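Local atomic coordinates of NIF3-related protein (Bacillus cereus, PDB entry 2GX8), a protein that is of unknown function but belongs to the NIF3 family, binds zinc at a two-metal site and carries an additional, probably regulatory domain. Residues K27-H32 / L380-H385; Y157-K162 / I232-Q237; K163-V168 / R227-I232; G202-Q207 / E221-V226. All coordinates share one frame; numbering follows the deposited sequence.

Contact 1 stands apart from the others, about 30 Å centre to centre from contact 2. It joins the N-terminal end of the chain to the loop that leads into strand 383-386, in a different sheet. Contacts 2, 3 and 4 follow one another along strand 221-233. Contacts 2 and 3 pair it with strand 150-168 and share Ile232; contact 4 pairs it with strand 194-206. Contact 3 is the buried one, with an apolar face and a charged face turned to other subunits. The other three are partly buried. Contact 1 is mostly apolar with a single backbone bond. Contact 2 adds a carboxylate at a turn, and contact 4 an aromatic ring at a subunit interface.

Contact 1 (K27-H32 / L380-H385); sequences KIPNGH and LNVHIH
One backbone hydrogen bond joins the segments, from Asn381 N to Lys27 O at 2.8 Å, and it is nearly straight, with 166° at the hydrogen. Asn381 is the centre of an inverse gamma turn. The turn leads into strand 383-386, which within this chain is an outermost strand of a mixed five-stranded sheet. The segment 27-32 leads into helix 31-38, so the contact ties the entry of the first helix to the entry of that strand.

Lys27 O also receives a CA-H...O contact from Leu380 CA at 3.6 Å. The apolar part centres on Pro29 and Leu380. The CG of Leu380 stands beside its backbone N and opposite its carbonyl carbon (chi1 -67°). The branched end then meets the proline ring obliquely, with CD1 and CD2 each 3.8 Å from Pro29 CB. Val382 reaches the CG and CD side of the same ring through CG2, but the modelled approach is too short to be trusted in detail. Helix 31-38 covers this cluster: Ile34 touches Pro29 and Val382, and Leu37 touches Leu380. Asn30 is the N-cap of the helix, where its OD1 accepts a hydrogen bond from Glu33 N.

Lys27 and Asn381 are exposed. The carbon end of the Asn381 side chain lies against the carbonyl, with Asn381 CB 3.5 Å from Lys27 O. Lys27 is extended, and its NZ makes a salt bridge to Glu33. On the way its chain runs alongside Leu380, pointing the same way, with Lys27 CD 4.0 Å from Leu380 CD2.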
loop_
_atom_site.group_PDB
_atom_site.type_symbol
_atom_site.label_atom_id
_atom_site.label_comp_id
_atom_site.label_asym_id
_atom_site.label_seq_id
_atom_site.Cartn_x
_atom_site.Cartn_y
_atom_site.Cartn_z
ATOM N N LYS C 27 -26.653 25.827 -38.512
ATOM C CA LYS C 27 -25.397 25.102 -38.684
ATOM C C LYS C 27 -25.476 23.690 -38.057
ATOM O O LYS C 27 -26.053 23.516 -36.968
ATOM C CB LYS C 27 -24.278 25.898 -37.991
ATOM C CG LYS C 27 -22.978 25.135 -37.744
ATOM C CD LYS C 27 -22.127 25.858 -36.728
ATOM C CE LYS C 27 -20.858 25.105 -36.450
ATOM N NZ LYS C 27 -20.029 25.885 -35.502
ATOM N N ILE C 28 -24.908 22.692 -38.746
ATOM C CA ILE C 28 -24.804 21.339 -38.198
ATOM C C ILE C 28 -23.484 21.337 -37.433
ATOM O O ILE C 28 -22.415 21.543 -38.020
ATOM C CB ILE C 28 -24.796 20.234 -39.277
ATOM C CG1 ILE C 28 -26.055 20.304 -40.149
ATOM C CG2 ILE C 28 -24.699 18.866 -38.631
ATOM C CD1 ILE C 28 -26.118 19.234 -41.230
ATOM N N PRO C 29 -23.556 21.126 -36.114
ATOM C CA PRO C 29 -22.385 21.174 -35.258
ATOM C C PRO C 29 -21.630 19.872 -35.237
ATOM O O PRO C 29 -22.130 18.860 -35.719
ATOM C CB PRO C 29 -22.999 21.365 -33.879
ATOM C CG PRO C 29 -24.244 20.582 -33.955
ATOM C CD PRO C 29 -24.775 20.818 -35.345
ATOM N N ASN C 30 -20.428 19.905 -34.681
ATOM C CA ASN C 30 -19.679 18.688 -34.511
ATOM C C ASN C 30 -19.880 18.208 -33.072
ATOM O O ASN C 30 -20.505 18.901 -32.272
ATOM C CB ASN C 30 -18.207 18.852 -34.929
ATOM C CG ASN C 30 -17.406 19.722 -33.989
ATOM O OD1 ASN C 30 -17.764 19.919 -32.837
ATOM N ND2 ASN C 30 -16.285 20.213 -34.471
ATOM N N GLY C 31 -19.380 17.028 -32.740
ATOM C CA GLY C 31 -19.542 16.500 -31.387
ATOM C C GLY C 31 -18.979 17.398 -30.298
ATOM O O GLY C 31 -19.614 17.562 -29.244
ATOM N N HIS C 32 -17.819 18.010 -30.571
ATOM C CA HIS C 32 -17.117 18.856 -29.600
ATOM C C HIS C 32 -17.924 20.029 -29.102
ATOM O O HIS C 32 -17.861 20.374 -27.923
ATOM C CB HIS C 32 -15.818 19.406 -30.164
ATOM C CG HIS C 32 -14.765 18.377 -30.397
ATOM N ND1 HIS C 32 -14.304 17.550 -29.398
ATOM C CD2 HIS C 32 -14.016 18.106 -31.491
ATOM C CE1 HIS C 32 -13.354 16.769 -29.884
ATOM N NE2 HIS C 32 -13.152 17.095 -31.148
ATOM N N LEU C 380 -28.157 25.838 -33.494
ATOM C CA LEU C 380 -27.645 24.539 -33.948
ATOM C C LEU C 380 -28.711 23.587 -34.429
ATOM O O LEU C 380 -29.774 23.452 -33.825
ATOM C CB LEU C 380 -26.809 23.866 -32.859
ATOM C CG LEU C 380 -25.505 24.586 -32.553
ATOM C CD1 LEU C 380 -24.727 23.843 -31.495
ATOM C CD2 LEU C 380 -24.686 24.728 -33.832
ATOM N N ASN C 381 -28.400 22.910 -35.519
ATOM C CA ASN C 381 -29.331 21.998 -36.139
ATOM C C ASN C 381 -29.115 20.571 -35.622
ATOM O O ASN C 381 -28.569 19.716 -36.329
ATOM C CB ASN C 381 -29.175 22.086 -37.660
ATOM C CG ASN C 381 -30.256 21.336 -38.409
ATOM O OD1 ASN C 381 -31.064 20.627 -37.814
ATOM N ND2 ASN C 381 -30.280 21.498 -39.730
ATOM N N VAL C 382 -29.536 20.344 -34.374
ATOM C CA VAL C 382 -29.428 19.037 -33.718
ATOM C C VAL C 382 -30.730 18.701 -33.009
ATOM O O VAL C 382 -31.318 19.547 -32.341
ATOM C CB VAL C 382 -28.348 18.964 -32.594
ATOM C CG1 VAL C 382 -27.966 17.514 -32.358
ATOM C CG2 VAL C 382 -27.107 19.713 -32.936
ATOM N N HIS C 383 -31.148 17.450 -33.136
ATOM C CA HIS C 383 -32.330 16.944 -32.473
ATOM C C HIS C 383 -31.812 16.060 -31.319
ATOM O O HIS C 383 -31.057 15.126 -31.549
ATOM C CB HIS C 383 -33.138 16.112 -33.472
ATOM C CG HIS C 383 -34.539 15.795 -33.034
ATOM N ND1 HIS C 383 -34.844 15.295 -31.781
ATOM C CD2 HIS C 383 -35.713 15.834 -33.714
ATOM C CE1 HIS C 383 -36.146 15.079 -31.694
ATOM N NE2 HIS C 383 -36.695 15.389 -32.857
ATOM N N ILE C 384 -32.184 16.354 -30.079
ATOM C CA ILE C 384 -31.743 15.525 -28.949
ATOM C C ILE C 384 -32.866 14.537 -28.620
ATOM O O ILE C 384 -34.045 14.893 -28.698
ATOM C CB ILE C 384 -31.399 16.389 -27.687
ATOM C CG1 ILE C 384 -30.544 17.622 -28.046
ATOM C CG2 ILE C 384 -30.797 15.556 -26.568
ATOM C CD1 ILE C 384 -29.222 17.346 -28.704
ATOM N N HIS C 385 -32.523 13.298 -28.266
ATOM C CA HIS C 385 -33.551 12.314 -27.950
ATOM C C HIS C 385 -33.343 11.708 -26.575
ATOM O O HIS C 385 -32.215 11.591 -26.105
ATOM C CB HIS C 385 -33.566 11.187 -28.970
ATOM C CG HIS C 385 -33.589 11.639 -30.395
ATOM N ND1 HIS C 385 -34.755 11.778 -31.120
ATOM C CD2 HIS C 385 -32.578 11.953 -31.243
ATOM C CE1 HIS C 385 -34.462 12.163 -32.349
ATOM N NE2 HIS C 385 -33.150 12.285 -32.447
#

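Contact 2 (Y157-K162 / I232-Q237); sequences YAEEMK and IPASLQ
Lys162 and Ile232 form an antiparallel hydrogen-bonded pair. Lys162 N reaches Ile232 O and Ile232 N reaches Lys162 O, each at 2.8 Å. Their side chains share one face of the sheet, and Lys162 CB meets Ile232 CG1 at 3.7 Å. That CG1 also lies 3.6 Å from Lys162 O. The Lys162 chain is bent, and its NZ makes a salt bridge to Asp261 of the second subunit.

Glu159 is the third main residue. Its CG is anti to the backbone N (chi1 -171°), which lays it on Pro233 CB at 3.5 Å. The bend at chi2 (102°) then turns the carboxylate toward Ser235. Ser235 N donates to Glu159 OE2 at 3.3 Å, from well above the carboxylate plane. On the Pro233 face, Met161 CE packs tightly, 3.5 Å from Pro233 CB.

A further backbone bond, Ala234 N to Glu160 O at 2.9 Å, extends the pairing to the end of the strand. Leu236 N then bonds back to Pro233 O within the turn. The arrangement is that of a strand-to-helix junction: an antiparallel ladder ends, and strand 221-233 turns off into helix 237-247.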
loop_
_atom_site.group_PDB
_atom_site.type_symbol
_atom_site.label_atom_id
_atom_site.label_comp_id
_atom_site.label_asym_id
_atom_site.label_seq_id
_atom_site.Cartn_x
_atom_site.Cartn_y
_atom_site.Cartn_z
ATOM N N TYR C 157 -18.674 19.089 -3.084
ATOM C CA TYR C 157 -17.957 20.138 -3.774
ATOM C C TYR C 157 -18.414 21.548 -3.374
ATOM O O TYR C 157 -19.605 21.814 -3.258
ATOM C CB TYR C 157 -18.092 19.924 -5.294
ATOM C CG TYR C 157 -17.336 20.927 -6.129
ATOM C CD1 TYR C 157 -15.980 20.746 -6.412
ATOM C CD2 TYR C 157 -17.972 22.069 -6.626
ATOM C CE1 TYR C 157 -15.283 21.681 -7.169
ATOM C CE2 TYR C 157 -17.280 23.009 -7.383
ATOM C CZ TYR C 157 -15.944 22.805 -7.653
ATOM O OH TYR C 157 -15.262 23.741 -8.397
ATOM N N ALA C 158 -17.441 22.428 -3.153
ATOM C CA ALA C 158 -17.660 23.857 -2.874
ATOM C C ALA C 158 -16.532 24.581 -3.591
ATOM O O ALA C 158 -15.355 24.409 -3.254
ATOM C CB ALA C 158 -17.620 24.153 -1.397
ATOM N N GLU C 159 -16.897 25.370 -4.593
ATOM C CA GLU C 159 -15.936 26.081 -5.418
ATOM C C GLU C 159 -15.071 27.010 -4.556
ATOM O O GLU C 159 -15.588 27.648 -3.635
ATOM C CB GLU C 159 -16.719 26.922 -6.432
ATOM C CG GLU C 159 -15.896 27.587 -7.519
ATOM C CD GLU C 159 -15.955 26.879 -8.843
ATOM O OE1 GLU C 159 -17.055 26.815 -9.438
ATOM O OE2 GLU C 159 -14.894 26.432 -9.315
ATOM N N GLU C 160 -13.760 27.049 -4.807
ATOM C CA GLU C 160 -12.876 28.005 -4.113
ATOM C C GLU C 160 -13.190 29.393 -4.686
ATOM O O GLU C 160 -13.390 29.538 -5.902
ATOM C CB GLU C 160 -11.390 27.691 -4.345
ATOM C CG GLU C 160 -10.891 26.380 -3.745
ATOM C CD GLU C 160 -9.435 26.061 -4.130
ATOM O OE1 GLU C 160 -8.685 26.986 -4.512
ATOM O OE2 GLU C 160 -9.037 24.873 -4.055
ATOM N N MET C 161 -13.265 30.397 -3.816
ATOM C CA MET C 161 -13.567 31.768 -4.253
ATOM C C MET C 161 -12.316 32.629 -4.273
ATOM O O MET C 161 -11.388 32.430 -3.480
ATOM C CB MET C 161 -14.625 32.439 -3.361
ATOM C CG MET C 161 -16.022 31.773 -3.288
ATOM S SD MET C 161 -17.092 31.863 -4.740
ATOM C CE MET C 161 -16.616 30.370 -5.521
ATOM N N LYS C 162 -12.310 33.582 -5.194
ATOM C CA LYS C 162 -11.189 34.486 -5.386
ATOM C C LYS C 162 -11.667 35.907 -5.435
ATOM O O LYS C 162 -12.757 36.173 -5.922
ATOM C CB LYS C 162 -10.507 34.210 -6.724
ATOM C CG LYS C 162 -10.078 32.768 -6.928
ATOM C CD LYS C 162 -9.255 32.349 -5.733
ATOM C CE LYS C 162 -9.038 30.886 -5.692
ATOM N NZ LYS C 162 -8.016 30.554 -6.675
ATOM N N ILE C 232 -15.079 36.117 -7.425
ATOM C CA ILE C 232 -15.310 35.126 -8.478
ATOM C C ILE C 232 -15.115 33.697 -8.006
ATOM O O ILE C 232 -14.381 33.462 -7.040
ATOM C CB ILE C 232 -14.371 35.274 -9.731
ATOM C CG1 ILE C 232 -12.902 35.109 -9.348
ATOM C CG2 ILE C 232 -14.632 36.546 -10.490
ATOM C CD1 ILE C 232 -11.996 34.930 -10.545
ATOM N N PRO C 233 -15.819 32.750 -8.656
ATOM C CA PRO C 233 -15.545 31.338 -8.439
ATOM C C PRO C 233 -14.334 31.000 -9.302
ATOM O O PRO C 233 -14.247 31.476 -10.435
ATOM C CB PRO C 233 -16.811 30.629 -8.958
ATOM C CG PRO C 233 -17.496 31.590 -9.847
ATOM C CD PRO C 233 -16.949 32.975 -9.582
ATOM N N ALA C 234 -13.411 30.205 -8.771
ATOM C CA ALA C 234 -12.203 29.815 -9.490
ATOM C C ALA C 234 -12.403 29.373 -10.960
ATOM O O ALA C 234 -11.581 29.681 -11.818
ATOM C CB ALA C 234 -11.455 28.744 -8.698
ATOM N N SER C 235 -13.496 28.666 -11.246
ATOM C CA SER C 235 -13.785 28.198 -12.601
ATOM C C SER C 235 -14.019 29.348 -13.598
ATOM O O SER C 235 -13.796 29.182 -14.807
ATOM C CB SER C 235 -14.992 27.264 -12.610
ATOM O OG SER C 235 -16.198 27.987 -12.443
ATOM N N LEU C 236 -14.474 30.504 -13.111
ATOM C CA LEU C 236 -14.697 31.649 -13.998
ATOM C C LEU C 236 -13.476 32.548 -14.166
ATOM O O LEU C 236 -13.537 33.519 -14.918
ATOM C CB LEU C 236 -15.888 32.509 -13.544
ATOM C CG LEU C 236 -17.340 32.049 -13.711
ATOM C CD1 LEU C 236 -18.290 33.161 -13.254
ATOM C CD2 LEU C 236 -17.659 31.648 -15.159
ATOM N N GLN C 237 -12.375 32.228 -13.484
ATOM C CA GLN C 237 -11.168 33.066 -13.541
ATOM C C GLN C 237 -10.698 33.409 -14.976
ATOM O O GLN C 237 -10.616 34.585 -15.361
ATOM C CB GLN C 237 -10.014 32.482 -12.688
ATOM C CG GLN C 237 -8.809 33.454 -12.551
ATOM C CD GLN C 237 -7.655 32.933 -11.706
ATOM O OE1 GLN C 237 -6.498 33.167 -12.041
ATOM N NE2 GLN C 237 -7.958 32.244 -10.606
#

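Contact 3 (K163-V168 / R227-I232); sequences KVVVFV and RIETII
Val164 pairs with Thr230, and Val166 with Ile228, as antiparallel hydrogen-bonded pairs. Each pair has two backbone bonds; Val166 N to Ile228 O is 2.7 Å and Thr230 N to Val164 O is 2.9 Å. The strands run at 158° to each other. CA-H...O contacts fill in between, such as Glu229 CA to Val164 O.

The apolar face is evenly packed. Val166 CG1 lies alongside Ile228, 3.9 Å from its CB. Ile228 CD1 meets Val168 CG2 at 3.7 Å, and Val164 CG2 meets Ile232 CD1 at the same distance. Ile241 and Met244 of helix 237-247 pack on Val164, and Met244 also on Val166. Thr230 OG1 is buried here and bonds to Cys194 O.

The other face is charged. It packs closely, but one ion pair is long. Lys163, Arg227 and Glu229 form a salt-bridge network. Lys163 bends at chi2 (66°) and crosses toward Glu229, yet its NZ stays 3.8 Å from Glu229 OE2. Arg227 NH2 makes a salt bridge to Glu229 OE1 at 2.6 Å, whose hydrogen bond is weak and bent. The methyl CG1 of Val165 sits over one face of the guanidinium. Phe167 and Ile231 are the less buried part, both partly exposed. Even so, Phe167 CE2 comes obliquely to 3.2 Å from Arg227 CG, with ring and guanidinium planes 71° apart.

Arg227 NH1 pairs with Glu229 of the second subunit, and Glu229 OE1 with Arg227 of the third. This chemistry is consistent with a cycle of Arg227-Glu229 salt bridges passing from subunit to subunit. The glutamates probably offset the close approach of Arg227 to its copy in the third subunit.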
loop_
_atom_site.group_PDB
_atom_site.type_symbol
_atom_site.label_atom_id
_atom_site.label_comp_id
_atom_site.label_asym_id
_atom_site.label_seq_id
_atom_site.Cartn_x
_atom_site.Cartn_y
_atom_site.Cartn_z
ATOM N N LYS C 163 -10.852 36.814 -4.916
ATOM C CA LYS C 163 -11.134 38.221 -5.026
ATOM C C LYS C 163 -10.219 38.769 -6.139
ATOM O O LYS C 163 -8.991 38.652 -6.090
ATOM C CB LYS C 163 -10.841 38.936 -3.722
ATOM C CG LYS C 163 -11.570 40.280 -3.565
ATOM C CD LYS C 163 -13.063 40.052 -3.467
ATOM C CE LYS C 163 -13.785 41.372 -3.214
ATOM N NZ LYS C 163 -15.256 41.339 -3.353
ATOM N N VAL C 164 -10.819 39.319 -7.181
ATOM C CA VAL C 164 -10.009 39.951 -8.203
ATOM C C VAL C 164 -9.999 41.436 -7.903
ATOM O O VAL C 164 -11.057 42.054 -7.775
ATOM C CB VAL C 164 -10.589 39.770 -9.597
ATOM C CG1 VAL C 164 -9.696 40.479 -10.640
ATOM C CG2 VAL C 164 -10.714 38.323 -9.922
ATOM N N VAL C 165 -8.804 42.007 -7.787
ATOM C CA VAL C 165 -8.663 43.443 -7.583
ATOM C C VAL C 165 -7.957 43.949 -8.838
ATOM O O VAL C 165 -6.897 43.445 -9.187
ATOM C CB VAL C 165 -7.825 43.744 -6.336
ATOM C CG1 VAL C 165 -7.580 45.252 -6.186
ATOM C CG2 VAL C 165 -8.508 43.174 -5.098
ATOM N N VAL C 166 -8.547 44.906 -9.544
ATOM C CA VAL C 166 -7.919 45.453 -10.752
ATOM C C VAL C 166 -7.793 46.992 -10.601
ATOM O O VAL C 166 -8.603 47.642 -9.921
ATOM C CB VAL C 166 -8.667 44.980 -12.027
ATOM C CG1 VAL C 166 -10.086 45.590 -12.102
ATOM C CG2 VAL C 166 -7.859 45.275 -13.334
ATOM N N PHE C 167 -6.751 47.571 -11.185
ATOM C CA PHE C 167 -6.497 49.031 -11.089
ATOM C C PHE C 167 -6.712 49.637 -12.456
ATOM O O PHE C 167 -6.086 49.205 -13.420
ATOM C CB PHE C 167 -5.075 49.257 -10.562
ATOM C CG PHE C 167 -4.830 48.576 -9.245
ATOM C CD1 PHE C 167 -4.411 47.254 -9.198
ATOM C CD2 PHE C 167 -5.096 49.226 -8.060
ATOM C CE1 PHE C 167 -4.214 46.597 -7.968
ATOM C CE2 PHE C 167 -4.904 48.584 -6.854
ATOM C CZ PHE C 167 -4.480 47.271 -6.809
ATOM N N VAL C 168 -7.616 50.617 -12.544
ATOM C CA VAL C 168 -8.043 51.168 -13.831
ATOM C C VAL C 168 -8.180 52.685 -13.763
ATOM O O VAL C 168 -8.645 53.211 -12.758
ATOM C CB VAL C 168 -9.474 50.650 -14.226
ATOM C CG1 VAL C 168 -9.773 50.910 -15.702
ATOM C CG2 VAL C 168 -9.653 49.171 -13.968
ATOM N N ARG C 227 -9.446 51.392 -7.740
ATOM C CA ARG C 227 -9.167 50.050 -7.281
ATOM C C ARG C 227 -10.510 49.357 -7.268
ATOM O O ARG C 227 -11.353 49.620 -6.397
ATOM C CB ARG C 227 -8.594 50.083 -5.861
ATOM C CG ARG C 227 -7.815 48.862 -5.482
ATOM C CD ARG C 227 -7.506 48.719 -3.965
ATOM N NE ARG C 227 -8.410 47.769 -3.315
ATOM C CZ ARG C 227 -8.065 46.580 -2.831
ATOM N NH1 ARG C 227 -6.816 46.141 -2.859
ATOM N NH2 ARG C 227 -8.980 45.827 -2.283
ATOM N N ILE C 228 -10.719 48.489 -8.249
ATOM C CA ILE C 228 -11.964 47.757 -8.381
ATOM C C ILE C 228 -11.778 46.337 -7.897
ATOM O O ILE C 228 -10.880 45.635 -8.341
ATOM C CB ILE C 228 -12.446 47.694 -9.864
ATOM C CG1 ILE C 228 -12.536 49.106 -10.481
ATOM C CG2 ILE C 228 -13.800 46.938 -9.978
ATOM C CD1 ILE C 228 -12.811 49.123 -11.989
ATOM N N GLU C 229 -12.633 45.911 -6.987
ATOM C CA GLU C 229 -12.572 44.537 -6.524
ATOM C C GLU C 229 -13.899 43.842 -6.752
ATOM O O GLU C 229 -14.967 44.481 -6.740
ATOM C CB GLU C 229 -12.133 44.440 -5.073
ATOM C CG GLU C 229 -13.078 45.004 -4.086
ATOM C CD GLU C 229 -12.633 44.746 -2.671
ATOM O OE1 GLU C 229 -11.458 44.991 -2.353
ATOM O OE2 GLU C 229 -13.464 44.306 -1.861
ATOM N N THR C 230 -13.827 42.539 -6.989
ATOM C CA THR C 230 -15.017 41.743 -7.239
ATOM C C THR C 230 -14.676 40.290 -6.937
ATOM O O THR C 230 -13.514 39.866 -7.072
ATOM C CB THR C 230 -15.535 41.914 -8.684
ATOM O OG1 THR C 230 -16.910 41.524 -8.752
ATOM C CG2 THR C 230 -14.736 41.117 -9.668
ATOM N N ILE C 231 -15.677 39.544 -6.491
ATOM C CA ILE C 231 -15.504 38.154 -6.130
ATOM C C ILE C 231 -15.807 37.222 -7.330
ATOM O O ILE C 231 -16.648 37.523 -8.177
ATOM C CB ILE C 231 -16.370 37.831 -4.847
ATOM C CG1 ILE C 231 -16.025 36.461 -4.228
ATOM C CG2 ILE C 231 -17.871 37.989 -5.126
ATOM C CD1 ILE C 231 -16.730 36.183 -2.898
ATOM N N ILE C 232 -15.079 36.117 -7.425
ATOM C CA ILE C 232 -15.310 35.126 -8.478
ATOM C C ILE C 232 -15.115 33.697 -8.006
ATOM O O ILE C 232 -14.381 33.462 -7.040
ATOM C CB ILE C 232 -14.371 35.274 -9.731
ATOM C CG1 ILE C 232 -12.902 35.109 -9.348
ATOM C CG2 ILE C 232 -14.632 36.546 -10.490
ATOM C CD1 ILE C 232 -11.996 34.930 -10.545
#

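Contact 4 (G202-Q207 / E221-V226); sequences GTFVPQ and ERVEEV
The Phe204 ring has Glu221 CB over one face, a CH-pi contact 3.7 Å from the ring centroid and 17° off its normal. Val223 CG2 lies at the edge, in the ring plane, 3.9 Å from Phe204 CE2. Tyr191 of the second subunit also meets this ring, steeply inclined to it. Phe204 CG stands between its backbone N and carbonyl carbon (chi1 62°), bringing the ring across to Glu221. Glu221 CG touches Pro206 CD at 3.7 Å.

On the opposite face of the sheet, Thr203 CG2 approaches the Arg222 guanidinium obliquely, 3.7 Å from NH2. That NH2 makes a salt bridge to Glu174 of the second subunit. Thr203 OG1 bonds to Thr195 and His193 there.

Four backbone bonds hold the strands. Gly202 N meets Val223 O at 2.8 Å, and Val223 N meets Gly202 O. Glu221 N to Phe204 O is 2.7 Å. Phe204 N to Glu221 O is longer, at 3.2 Å. The carboxylate OE1 of Glu225 comes 3.6 Å from Gly202 CA.

This is a beta hairpin whose long connecting loop is only partly modelled. Its strand 194-206 also pairs antiparallel with a strand of the second subunit, making a continuous intersubunit sheet.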
loop_
_atom_site.group_PDB
_atom_site.type_symbol
_atom_site.label_atom_id
_atom_site.label_comp_id
_atom_site.label_asym_id
_atom_site.label_seq_id
_atom_site.Cartn_x
_atom_site.Cartn_y
_atom_site.Cartn_z
ATOM N N GLY C 202 -1.641 55.431 -7.595
ATOM C CA GLY C 202 -0.667 54.387 -7.898
ATOM C C GLY C 202 0.658 55.025 -8.282
ATOM O O GLY C 202 0.689 56.089 -8.910
ATOM N N THR C 203 1.762 54.405 -7.886
ATOM C CA THR C 203 3.070 54.946 -8.248
ATOM C C THR C 203 3.793 53.917 -9.120
ATOM O O THR C 203 3.457 52.758 -9.092
ATOM C CB THR C 203 3.953 55.324 -7.002
ATOM O OG1 THR C 203 4.171 54.170 -6.185
ATOM C CG2 THR C 203 3.317 56.438 -6.155
ATOM N N PHE C 204 4.740 54.353 -9.933
ATOM C CA PHE C 204 5.512 53.424 -10.741
ATOM C C PHE C 204 6.767 54.112 -11.231
ATOM O O PHE C 204 6.817 55.339 -11.306
ATOM C CB PHE C 204 4.673 52.812 -11.881
ATOM C CG PHE C 204 4.142 53.813 -12.891
ATOM C CD1 PHE C 204 4.833 54.068 -14.076
ATOM C CD2 PHE C 204 2.931 54.466 -12.685
ATOM C CE1 PHE C 204 4.334 54.959 -15.027
ATOM C CE2 PHE C 204 2.440 55.367 -13.608
ATOM C CZ PHE C 204 3.137 55.622 -14.789
ATOM N N VAL C 205 7.802 53.330 -11.506
ATOM C CA VAL C 205 9.056 53.842 -12.068
ATOM C C VAL C 205 9.359 52.987 -13.303
ATOM O O VAL C 205 9.910 51.894 -13.171
ATOM C CB VAL C 205 10.236 53.759 -11.056
ATOM C CG1 VAL C 205 11.562 54.066 -11.705
ATOM C CG2 VAL C 205 10.025 54.683 -9.889
ATOM N N PRO C 206 8.990 53.477 -14.512
ATOM C CA PRO C 206 9.202 52.754 -15.774
ATOM C C PRO C 206 10.660 52.392 -15.941
ATOM O O PRO C 206 11.528 53.191 -15.590
ATOM C CB PRO C 206 8.770 53.765 -16.843
ATOM C CG PRO C 206 8.789 55.082 -16.170
ATOM C CD PRO C 206 8.373 54.787 -14.756
ATOM N N GLN C 207 10.931 51.198 -16.460
ATOM C CA GLN C 207 12.315 50.725 -16.573
ATOM C C GLN C 207 12.834 50.623 -17.999
ATOM O O GLN C 207 12.067 50.767 -18.952
ATOM C CB GLN C 207 12.481 49.387 -15.828
ATOM C CG GLN C 207 12.436 49.502 -14.300
ATOM C CD GLN C 207 13.679 50.166 -13.721
ATOM O OE1 GLN C 207 13.592 50.932 -12.755
ATOM N NE2 GLN C 207 14.842 49.888 -14.322
ATOM N N GLU C 221 6.777 58.076 -11.273
ATOM C CA GLU C 221 5.531 58.642 -11.750
ATOM C C GLU C 221 4.436 58.393 -10.735
ATOM O O GLU C 221 4.578 57.554 -9.860
ATOM C CB GLU C 221 5.141 58.014 -13.073
ATOM C CG GLU C 221 6.283 57.808 -14.064
ATOM C CD GLU C 221 6.917 59.074 -14.591
ATOM O OE1 GLU C 221 6.560 60.187 -14.136
ATOM O OE2 GLU C 221 7.800 58.957 -15.477
ATOM N N ARG C 222 3.327 59.106 -10.872
ATOM C CA ARG C 222 2.202 58.990 -9.938
ATOM C C ARG C 222 0.890 59.235 -10.676
ATOM O O ARG C 222 0.762 60.213 -11.427
ATOM C CB ARG C 222 2.398 59.999 -8.813
ATOM C CG ARG C 222 1.176 60.336 -7.969
ATOM C CD ARG C 222 1.554 61.160 -6.702
ATOM N NE ARG C 222 2.397 60.412 -5.759
ATOM C CZ ARG C 222 3.731 60.476 -5.705
ATOM N NH1 ARG C 222 4.415 61.256 -6.537
ATOM N NH2 ARG C 222 4.388 59.753 -4.811
ATOM N N VAL C 223 -0.086 58.351 -10.475
ATOM C CA VAL C 223 -1.345 58.454 -11.214
ATOM C C VAL C 223 -2.562 58.186 -10.344
ATOM O O VAL C 223 -2.561 57.216 -9.603
ATOM C CB VAL C 223 -1.316 57.448 -12.395
ATOM C CG1 VAL C 223 -2.697 57.121 -12.911
ATOM C CG2 VAL C 223 -0.455 57.965 -13.536
ATOM N N GLU C 224 -3.581 59.049 -10.395
ATOM C CA GLU C 224 -4.840 58.786 -9.673
ATOM C C GLU C 224 -5.513 57.597 -10.377
ATOM O O GLU C 224 -5.526 57.515 -11.591
ATOM C CB GLU C 224 -5.756 60.008 -9.645
ATOM C CG GLU C 224 -5.193 61.220 -8.890
ATOM C CD GLU C 224 -5.938 62.540 -9.223
ATOM O OE1 GLU C 224 -6.724 62.574 -10.211
ATOM O OE2 GLU C 224 -5.724 63.563 -8.510
ATOM N N GLU C 225 -6.046 56.663 -9.606
ATOM C CA GLU C 225 -6.599 55.431 -10.145
ATOM C C GLU C 225 -7.753 54.899 -9.323
ATOM O O GLU C 225 -7.968 55.303 -8.182
ATOM C CB GLU C 225 -5.536 54.336 -10.081
ATOM C CG GLU C 225 -4.546 54.278 -11.192
ATOM C CD GLU C 225 -3.667 53.041 -11.074
ATOM O OE1 GLU C 225 -3.089 52.840 -9.999
ATOM O OE2 GLU C 225 -3.533 52.287 -12.066
ATOM N N VAL C 226 -8.447 53.923 -9.891
ATOM C CA VAL C 226 -9.570 53.272 -9.235
ATOM C C VAL C 226 -9.200 51.820 -8.973
ATOM O O VAL C 226 -8.677 51.127 -9.849
ATOM C CB VAL C 226 -10.865 53.401 -10.099
ATOM C CG1 VAL C 226 -12.025 52.677 -9.474
ATOM C CG2 VAL C 226 -11.217 54.820 -10.238
#